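Local coordinates for protein benzoate 1,2-dioxygenase beta subunit (Burkholderia mallei ATCC 23344, PDB 3E99) that probably forms, as the small beta subunit, the structural part of a ring-hydroxylating dioxygenase that converts benzoate to its cis-dihydrodiol, at residues Val109-His114 and Ser130-Asp135; Phe39-Trp44 and Lys146-Lys151. One frame throughout, in Å; residues are numbered along the deposited sequence.

Contact 1. Residues Val109-His114 and Ser130-Asp135; sequences VRFNWH and SRYAID
The Phe111 ring has Ser130 CB over one face, 4.0 Å from the ring centroid, and the ring of Tyr132 at its edge. That edge points into a face of Tyr132 in a T-shaped pair, planes 73° apart, with Phe111 CZ 3.6 Å from Tyr132 CE1. Phe111 reaches there because its CG sits between the backbone N and the carbonyl carbon (chi1 60°), which folds the ring over the strand of Ser130-Asp135. Trp113 brings its NE1 to 3.0 Å from Ser130 OG. On the same face, Val109 CG2 packs against Tyr132 CB at 4.1 Å. The face of Arg110 and Arg131 is polar: their guanidinium planes stand nearly perpendicular, with Arg110 NH1 3.7 Å from Arg131 NH2, and the salt bridge from Arg131 to Glu100 probably offsets the like charges. Two hydrogen-bonded pairs, Val109 with Tyr132 and Phe111 with Ser130, flank the non-hydrogen-bonded pair Arg110 with Arg131; Ser130 N to Phe111 O is 2.8 Å. This is the antiparallel ladder of the hairpin 106-119/122-135, in the curved sheet of the NTF2-like fold. Helix 7-22 lies on the aromatic face through Ile10, Phe13 and Leu14, strand 89-103 flanks Val109-His114, and strand 142-150 flanks Ser130-Asp135.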
loop_
_atom_site.group_PDB
_atom_site.type_symbol
_atom_site.label_atom_id
_atom_site.label_comp_id
_atom_site.label_asym_id
_atom_site.label_seq_id
_atom_site.Cartn_x
_atom_site.Cartn_y
_atom_site.Cartn_z
ATOM N N VAL A 109 3.783 16.419 5.893
ATOM C CA VAL A 109 3.047 15.162 5.960
ATOM C C VAL A 109 3.997 14.046 6.404
ATOM O O VAL A 109 5.226 14.162 6.238
ATOM C CB VAL A 109 2.461 14.787 4.583
ATOM C CG1 VAL A 109 1.424 15.871 4.134
ATOM C CG2 VAL A 109 3.578 14.671 3.563
ATOM N N ARG A 110 3.440 12.979 6.949
ATOM C CA ARG A 110 4.204 11.752 7.195
ATOM C C ARG A 110 3.534 10.605 6.502
ATOM O O ARG A 110 2.317 10.647 6.211
ATOM C CB ARG A 110 4.311 11.450 8.674
ATOM C CG ARG A 110 3.028 11.058 9.336
ATOM C CD ARG A 110 3.221 10.686 10.742
ATOM N NE ARG A 110 3.876 9.404 10.929
ATOM C CZ ARG A 110 4.541 9.073 12.030
ATOM N NH1 ARG A 110 4.657 9.920 13.050
ATOM N NH2 ARG A 110 5.060 7.865 12.140
ATOM N N PHE A 111 4.294 9.548 6.244
ATOM C CA PHE A 111 3.723 8.404 5.526
ATOM C C PHE A 111 4.607 7.175 5.715
ATOM O O PHE A 111 5.781 7.307 6.079
ATOM C CB PHE A 111 3.439 8.693 4.004
ATOM C CG PHE A 111 4.649 9.076 3.191
ATOM C CD1 PHE A 111 5.503 8.109 2.644
ATOM C CD2 PHE A 111 5.000 10.390 3.053
ATOM C CE1 PHE A 111 6.602 8.465 1.950
ATOM C CE2 PHE A 111 6.122 10.745 2.377
ATOM C CZ PHE A 111 6.932 9.789 1.807
ATOM N N ASN A 112 4.037 5.972 5.525
ATOM C CA ASN A 112 4.832 4.737 5.523
ATOM C C ASN A 112 5.108 4.364 4.084
ATOM O O ASN A 112 4.377 4.766 3.173
ATOM C CB ASN A 112 4.066 3.611 6.240
ATOM C CG ASN A 112 3.888 3.886 7.713
ATOM O OD1 ASN A 112 4.565 4.771 8.253
ATOM N ND2 ASN A 112 2.993 3.135 8.381
ATOM N N TRP A 113 6.121 3.556 3.852
ATOM C CA TRP A 113 6.446 3.199 2.493
ATOM C C TRP A 113 7.163 1.860 2.489
ATOM O O TRP A 113 7.634 1.346 3.521
ATOM C CB TRP A 113 7.301 4.327 1.837
ATOM C CG TRP A 113 8.510 4.600 2.638
ATOM C CD1 TRP A 113 8.662 5.603 3.579
ATOM C CD2 TRP A 113 9.751 3.897 2.606
ATOM N NE1 TRP A 113 9.895 5.548 4.118
ATOM C CE2 TRP A 113 10.601 4.525 3.547
ATOM C CE3 TRP A 113 10.256 2.817 1.858
ATOM C CZ2 TRP A 113 11.879 4.089 3.797
ATOM C CZ3 TRP A 113 11.528 2.408 2.086
ATOM C CH2 TRP A 113 12.345 3.041 3.051
ATOM N N HIS A 114 7.144 1.251 1.320
ATOM C CA HIS A 114 7.662 -0.072 1.088
ATOM C C HIS A 114 8.060 -0.050 -0.386
ATOM O O HIS A 114 7.243 0.085 -1.288
ATOM C CB HIS A 114 6.617 -1.163 1.381
ATOM C CG HIS A 114 7.064 -2.558 1.066
ATOM N ND1 HIS A 114 6.189 -3.556 0.690
ATOM C CD2 HIS A 114 8.296 -3.122 1.071
ATOM C CE1 HIS A 114 6.861 -4.683 0.499
ATOM N NE2 HIS A 114 8.147 -4.439 0.704
ATOM N N SER A 130 8.467 8.188 6.416
ATOM C CA SER A 130 9.072 9.409 5.959
ATOM C C SER A 130 8.233 10.595 6.374
ATOM O O SER A 130 7.011 10.444 6.550
ATOM C CB SER A 130 9.251 9.377 4.424
ATOM O OG SER A 130 10.313 8.518 4.088
ATOM N N ARG A 131 8.915 11.732 6.597
ATOM C CA ARG A 131 8.313 13.032 6.792
ATOM C C ARG A 131 8.802 13.984 5.710
ATOM O O ARG A 131 9.992 14.147 5.476
ATOM C CB ARG A 131 8.624 13.594 8.195
ATOM C CG ARG A 131 7.963 14.908 8.473
ATOM C CD ARG A 131 8.089 15.354 9.938
ATOM N NE ARG A 131 7.265 14.509 10.805
ATOM C CZ ARG A 131 7.730 13.555 11.633
ATOM N NH1 ARG A 131 9.023 13.325 11.756
ATOM N NH2 ARG A 131 6.873 12.840 12.340
ATOM N N TYR A 132 7.863 14.591 5.007
ATOM C CA TYR A 132 8.173 15.585 3.989
ATOM C C TYR A 132 7.591 16.955 4.387
ATOM O O TYR A 132 6.465 17.027 4.852
ATOM C CB TYR A 132 7.553 15.198 2.657
ATOM C CG TYR A 132 8.262 14.202 1.772
ATOM C CD1 TYR A 132 9.020 13.160 2.290
ATOM C CD2 TYR A 132 7.997 14.204 0.388
ATOM C CE1 TYR A 132 9.612 12.226 1.440
ATOM C CE2 TYR A 132 8.529 13.247 -0.454
ATOM C CZ TYR A 132 9.350 12.279 0.059
ATOM O OH TYR A 132 9.892 11.348 -0.802
ATOM N N ALA A 133 8.361 18.025 4.188
ATOM C CA ALA A 133 7.820 19.387 4.077
ATOM C C ALA A 133 7.912 19.789 2.620
ATOM O O ALA A 133 8.999 19.720 2.022
ATOM C CB ALA A 133 8.615 20.366 4.940
ATOM N N ILE A 134 6.788 20.212 2.054
ATOM C CA ILE A 134 6.682 20.473 0.631
ATOM C C ILE A 134 6.120 21.876 0.422
ATOM O O ILE A 134 5.056 22.192 0.945
ATOM C CB ILE A 134 5.731 19.480 -0.060
ATOM C CG1 ILE A 134 6.122 18.033 0.210
ATOM C CG2 ILE A 134 5.698 19.746 -1.553
ATOM C CD1 ILE A 134 4.969 17.057 0.056
ATOM N N ASP A 135 6.827 22.674 -0.374
ATOM C CA ASP A 135 6.439 24.035 -0.721
ATOM C C ASP A 135 5.560 24.049 -1.965
ATOM O O ASP A 135 5.997 23.669 -3.079
ATOM C CB ASP A 135 7.706 24.862 -0.964
ATOM C CG ASP A 135 7.415 26.313 -1.336
ATOM O OD1 ASP A 135 6.250 26.779 -1.279
ATOM O OD2 ASP A 135 8.388 26.982 -1.689
#

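Contact 2. Residues Phe39-Trp44 and Lys146-Lys151; sequences FWMPSW and KYVVLK
Trp40 and Tyr147 lie side by side, the edge of Tyr147 turned to a face of the indole in an offset edge-to-face pair with planes 60° apart. Though on the solvent side, with Trp40 exposed, this group is close-packed: Trp40 CE3 comes within 3.3 Å of Tyr147 CD1, and Pro42 CG approaches Tyr147 CE1 at 3.6 Å, the two side chains crossing at about a right angle. The indole NE1 is hydrogen-bonded to Ser59. On the buried face, the extended chain of Lys146 runs alongside Phe39, with CE 3.6 Å from Phe39 CE2; its NZ bonds to the Ile164 carbonyl and the hydroxyls of Tyr33 and Tyr132. Selenomethionine Met41 sets SE against Val148 CG1 and Leu150 CB, all buried. Trp40 N gives to Lys146 O and Val148 N to Trp40 O (2.9 Å), making strands 37-42 and 142-150 parallel neighbours in the otherwise antiparallel sheet of this NTF2-like fold. Beyond Trp40 the direct ladder stops, and a water takes over, donating to Pro42 O and Val148 O and accepting from Leu150 N at 2.7 Å. Farther along, Trp44 turns toward Lys146-Lys151: CG anti to the carbonyl carbon (chi1 -68°) brings NE1 to Leu150 O in a 2.7 Å hydrogen bond, the donor 28° from the carbonyl plane. Trp44 is only partly buried, and Arg89 of the second subunit makes a cation-pi contact with it.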
loop_
_atom_site.group_PDB
_atom_site.type_symbol
_atom_site.label_atom_id
_atom_site.label_comp_id
_atom_site.label_asym_id
_atom_site.label_seq_id
_atom_site.Cartn_x
_atom_site.Cartn_y
_atom_site.Cartn_z
ATOM N N PHE A 39 17.899 16.590 3.007
ATOM C CA PHE A 39 17.534 15.196 2.778
ATOM C C PHE A 39 18.293 14.411 3.812
ATOM O O PHE A 39 19.504 14.414 3.812
ATOM C CB PHE A 39 17.961 14.780 1.365
ATOM C CG PHE A 39 17.542 13.384 0.957
ATOM C CD1 PHE A 39 18.086 12.264 1.567
ATOM C CD2 PHE A 39 16.618 13.201 -0.075
ATOM C CE1 PHE A 39 17.699 10.965 1.167
ATOM C CE2 PHE A 39 16.233 11.914 -0.479
ATOM C CZ PHE A 39 16.782 10.800 0.138
ATOM N N TRP A 40 17.578 13.732 4.691
ATOM C CA TRP A 40 18.173 13.118 5.840
ATOM C C TRP A 40 17.573 11.757 6.164
ATOM O O TRP A 40 16.363 11.626 6.497
ATOM C CB TRP A 40 18.012 14.049 7.023
ATOM C CG TRP A 40 18.592 13.528 8.264
ATOM C CD1 TRP A 40 19.700 12.728 8.395
ATOM C CD2 TRP A 40 18.131 13.795 9.581
ATOM N NE1 TRP A 40 19.942 12.475 9.721
ATOM C CE2 TRP A 40 18.988 13.109 10.473
ATOM C CE3 TRP A 40 17.074 14.546 10.100
ATOM C CZ2 TRP A 40 18.811 13.142 11.860
ATOM C CZ3 TRP A 40 16.870 14.560 11.485
ATOM C CH2 TRP A 40 17.746 13.873 12.352
HETATM N N MSE A 41 18.422 10.740 6.074
HETATM C CA MSE A 41 18.065 9.424 6.548
HETATM C C MSE A 41 18.983 9.069 7.675
HETATM O O MSE A 41 20.102 8.643 7.408
HETATM C CB MSE A 41 18.161 8.368 5.445
HETATM C CG MSE A 41 17.804 6.960 5.937
HETATM SE SE MSE A 41 17.586 5.671 4.389
HETATM C CE MSE A 41 19.292 5.756 3.770
ATOM N N PRO A 42 18.515 9.240 8.934
ATOM C CA PRO A 42 19.324 8.913 10.109
ATOM C C PRO A 42 19.696 7.423 10.250
ATOM O O PRO A 42 19.028 6.546 9.715
ATOM C CB PRO A 42 18.439 9.344 11.271
ATOM C CG PRO A 42 17.052 9.300 10.721
ATOM C CD PRO A 42 17.181 9.748 9.336
ATOM N N SER A 43 20.802 7.185 10.950
ATOM C CA SER A 43 21.250 5.868 11.344
ATOM C C SER A 43 20.480 5.578 12.603
ATOM O O SER A 43 19.928 6.498 13.221
ATOM C CB SER A 43 22.771 5.883 11.681
ATOM N N TRP A 44 20.432 4.307 12.985
ATOM C CA TRP A 44 19.918 3.916 14.288
ATOM C C TRP A 44 21.135 3.748 15.189
ATOM O O TRP A 44 22.051 2.988 14.862
ATOM C CB TRP A 44 19.157 2.593 14.211
ATOM C CG TRP A 44 17.878 2.663 13.436
ATOM C CD1 TRP A 44 17.739 2.614 12.073
ATOM C CD2 TRP A 44 16.556 2.777 13.971
ATOM N NE1 TRP A 44 16.414 2.705 11.730
ATOM C CE2 TRP A 44 15.660 2.795 12.869
ATOM C CE3 TRP A 44 16.036 2.856 15.272
ATOM C CZ2 TRP A 44 14.272 2.896 13.025
ATOM C CZ3 TRP A 44 14.648 2.968 15.430
ATOM C CH2 TRP A 44 13.782 2.986 14.305
ATOM N N LYS A 146 13.203 16.378 3.499
ATOM C CA LYS A 146 12.883 14.972 3.516
ATOM C C LYS A 146 13.650 14.243 4.624
ATOM O O LYS A 146 14.868 14.305 4.723
ATOM C CB LYS A 146 13.135 14.350 2.149
ATOM C CG LYS A 146 13.024 12.819 2.103
ATOM C CD LYS A 146 12.865 12.385 0.712
ATOM C CE LYS A 146 12.983 10.847 0.580
ATOM N NZ LYS A 146 12.557 10.432 -0.816
ATOM N N TYR A 147 12.887 13.542 5.466
ATOM C CA TYR A 147 13.385 12.767 6.572
ATOM C C TYR A 147 12.853 11.353 6.377
ATOM O O TYR A 147 11.635 11.163 6.213
ATOM C CB TYR A 147 12.813 13.344 7.862
ATOM C CG TYR A 147 13.110 12.565 9.109
ATOM C CD1 TYR A 147 14.358 12.631 9.705
ATOM C CD2 TYR A 147 12.125 11.801 9.716
ATOM C CE1 TYR A 147 14.628 11.959 10.866
ATOM C CE2 TYR A 147 12.388 11.111 10.883
ATOM C CZ TYR A 147 13.635 11.190 11.455
ATOM O OH TYR A 147 13.882 10.499 12.630
ATOM N N VAL A 148 13.756 10.383 6.397
ATOM C CA VAL A 148 13.435 8.998 6.095
ATOM C C VAL A 148 13.954 8.124 7.197
ATOM O O VAL A 148 15.152 8.120 7.470
ATOM C CB VAL A 148 14.105 8.503 4.798
ATOM C CG1 VAL A 148 13.725 7.028 4.523
ATOM C CG2 VAL A 148 13.757 9.362 3.633
ATOM N N VAL A 149 13.060 7.376 7.795
ATOM C CA VAL A 149 13.366 6.318 8.760
ATOM C C VAL A 149 13.273 4.949 8.068
ATOM O O VAL A 149 12.172 4.478 7.672
ATOM C CB VAL A 149 12.398 6.445 9.968
ATOM C CG1 VAL A 149 12.600 5.338 11.028
ATOM C CG2 VAL A 149 12.581 7.833 10.574
ATOM N N LEU A 150 14.445 4.332 7.878
ATOM C CA LEU A 150 14.524 2.973 7.343
ATOM C C LEU A 150 14.437 2.003 8.481
ATOM O O LEU A 150 15.322 1.937 9.354
ATOM C CB LEU A 150 15.817 2.746 6.603
ATOM C CG LEU A 150 16.084 1.352 6.056
ATOM C CD1 LEU A 150 15.169 1.059 4.911
ATOM C CD2 LEU A 150 17.532 1.287 5.657
ATOM N N LYS A 151 13.385 1.207 8.475
ATOM C CA LYS A 151 13.200 0.276 9.557
ATOM C C LYS A 151 13.977 -1.026 9.440
ATOM O O LYS A 151 14.374 -1.576 10.459
ATOM C CB LYS A 151 11.721 0.041 9.849
ATOM C CG LYS A 151 11.050 1.248 10.500
ATOM C CD LYS A 151 9.591 1.014 10.840
ATOM C CE LYS A 151 9.063 2.218 11.613
ATOM N NZ LYS A 151 7.649 2.153 12.006
HETATM O O HOH W 1 16.512 5.732 8.937
#

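Contacts 1 and 2 are successive parts of one sheet, their centres about 11 Å apart, joined where strand 122-135 runs antiparallel beside strand 142-150. Arg131 N lies 2.8 Å from Tyr147 O, a probable hydrogen bond. On the buried face, Tyr132 OH and Lys146 NZ are also 2.8 Å apart; Glu17 of helix 7-22 is hydrogen-bonded to that hydroxyl too, and makes a long, weak ion pair with Lys146. Trp113 CZ2 packs against Val148 CG1 at 3.5 Å, continuing the apolar layer. Both contacts reach the second subunit, and the His114 rings of the three copies meet, consistent with the trimer of beta subunits in ring-hydroxylating dioxygenases, whose catalytic iron is carried by the alpha subunit.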